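Local coordinates for protein phosphatase 2C (Toxoplasma gondii, PDB 3D8K) that probably removes phosphate from phosphoserine and phosphothreonine residues of proteins as a manganese- or magnesium-dependent PP2C-family phosphatase, at residues C[67-70]-C[71-74]. Sequence-based numbering, arbitrary orientation.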
loop_
_atom_site.group_PDB
_atom_site.type_symbol
_atom_site.label_atom_id
_atom_site.label_comp_id
_atom_site.label_asym_id
_atom_site.label_seq_id
_atom_site.Cartn_x
_atom_site.Cartn_y
_atom_site.Cartn_z
ATOM N N ALA C 67 -4.294 -29.778 -4.219
ATOM C CA ALA C 67 -3.196 -28.921 -3.805
ATOM C C ALA C 67 -3.161 -27.587 -4.548
ATOM O O ALA C 67 -2.663 -26.599 -4.009
ATOM C CB ALA C 67 -1.870 -29.653 -3.967
ATOM N N GLN C 68 -3.687 -27.545 -5.771
ATOM C CA GLN C 68 -3.690 -26.294 -6.521
ATOM C C GLN C 68 -5.051 -25.589 -6.578
ATOM O O GLN C 68 -5.184 -24.532 -7.188
ATOM C CB GLN C 68 -3.138 -26.522 -7.931
ATOM C CG GLN C 68 -3.906 -27.513 -8.786
ATOM C CD GLN C 68 -2.992 -28.260 -9.757
ATOM O OE1 GLN C 68 -3.454 -29.066 -10.575
ATOM N NE2 GLN C 68 -1.685 -28.005 -9.658
ATOM N N ASN C 69 -6.054 -26.156 -5.917
ATOM C CA ASN C 69 -7.386 -25.561 -5.896
ATOM C C ASN C 69 -7.888 -25.285 -4.488
ATOM O O ASN C 69 -8.912 -24.635 -4.312
ATOM C CB ASN C 69 -8.393 -26.483 -6.586
ATOM C CG ASN C 69 -8.283 -26.445 -8.090
ATOM O OD1 ASN C 69 -8.523 -25.412 -8.713
ATOM N ND2 ASN C 69 -7.911 -27.572 -8.688
ATOM N N VAL C 70 -7.172 -25.771 -3.481
ATOM C CA VAL C 70 -7.635 -25.594 -2.116
ATOM C C VAL C 70 -7.676 -24.162 -1.570
ATOM O O VAL C 70 -8.635 -23.785 -0.880
ATOM C CB VAL C 70 -6.851 -26.499 -1.144
ATOM C CG1 VAL C 70 -5.416 -26.030 -1.005
ATOM C CG2 VAL C 70 -7.571 -26.529 0.190
HETATM N N MSE C 71 -6.657 -23.362 -1.869
HETATM C CA MSE C 71 -6.643 -21.986 -1.392
HETATM C C MSE C 71 -7.788 -21.175 -2.039
HETATM O O MSE C 71 -8.180 -20.114 -1.530
HETATM C CB MSE C 71 -5.279 -21.357 -1.671
HETATM C CG MSE C 71 -4.129 -22.017 -0.911
HETATM SE SE MSE C 71 -4.292 -21.829 1.043
HETATM C CE MSE C 71 -4.332 -23.745 1.425
ATOM N N ASN C 72 -8.334 -21.682 -3.149
ATOM C CA ASN C 72 -9.457 -21.017 -3.813
ATOM C C ASN C 72 -10.659 -21.150 -2.889
ATOM O O ASN C 72 -11.369 -20.184 -2.623
ATOM C CB ASN C 72 -9.805 -21.697 -5.142
ATOM C CG ASN C 72 -8.912 -21.258 -6.285
ATOM O OD1 ASN C 72 -8.909 -21.876 -7.360
ATOM N ND2 ASN C 72 -8.155 -20.189 -6.066
ATOM N N TYR C 73 -10.889 -22.364 -2.409
ATOM C CA TYR C 73 -12.003 -22.610 -1.526
ATOM C C TYR C 73 -11.756 -22.018 -0.146
ATOM O O TYR C 73 -12.626 -21.362 0.411
ATOM C CB TYR C 73 -12.262 -24.111 -1.425
ATOM C CG TYR C 73 -12.692 -24.717 -2.743
ATOM C CD1 TYR C 73 -11.781 -24.866 -3.794
ATOM C CD2 TYR C 73 -14.023 -25.099 -2.960
ATOM C CE1 TYR C 73 -12.183 -25.376 -5.025
ATOM C CE2 TYR C 73 -14.433 -25.609 -4.189
ATOM C CZ TYR C 73 -13.507 -25.744 -5.214
ATOM O OH TYR C 73 -13.899 -26.251 -6.424
ATOM N N LEU C 74 -10.566 -22.238 0.401
ATOM C CA LEU C 74 -10.241 -21.711 1.726
ATOM C C LEU C 74 -10.501 -20.205 1.889
ATOM O O LEU C 74 -10.878 -19.747 2.973
ATOM C CB LEU C 74 -8.793 -22.067 2.086
ATOM C CG LEU C 74 -8.663 -23.273 3.033
ATOM C CD1 LEU C 74 -9.854 -24.207 2.878
ATOM C CD2 LEU C 74 -7.357 -24.000 2.767
#
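The side chains of Met71, a selenomethionine, and Val70 run alongside each other; bends about chi2 and chi3 carry the terminal CE of Met71 to 3.5 Å from Val70 CG1. A long, flexible apolar side chain suits this buried place, where it also reaches Val50 of strand 48-55. The helix is kinked here, where neither Met71 N nor Asn72 N makes the regular i to i+4 bond.

Asn72 N turns instead to Asn69 O, at 3.2 Å. This i to i+3 bond is bent, 135° at the hydrogen, and the donor stands well above the carbonyl plane. The two asparagine side chains cross with their amide planes 55° apart; their nearest atoms, Asn69 OD1 and Asn72 OD1, are both acceptors and do not bond each other at 3.8 Å. A polar amide suits the exposed position of Asn72, while the amide nitrogen of Asn69 is bonded back to Trp65 O.

With CG anti to its own carbonyl carbon (chi1 -64°), Tyr73 swings its ring back along the helix, and Asn69 O lies at the ring edge, in its plane, near CD1. Tyrosine fits a half-covered site: its side chain touches Met92, Gln88 and Arg91 of helix 82-97, while its hydroxyl is hydrogen-bonded to Asp95.

Leu74 N gives Val70 O a nearly straight, regular i to i+4 bond of 2.8 Å, and one turn apart the branched side chains cross, Val70 CG2 meeting Leu74 CD2 at 3.6 Å. Such branched apolar groups suit this buried face: Val70 also touches Met92, and Leu74 touches Val50.

The arrangement is that of a kinked, amphipathic C-terminal end of helix 61-74, packed against both strand 48-55 and helix 82-97 in the layered alpha/beta fold of PP2C phosphatases, where helices flank a central beta sandwich.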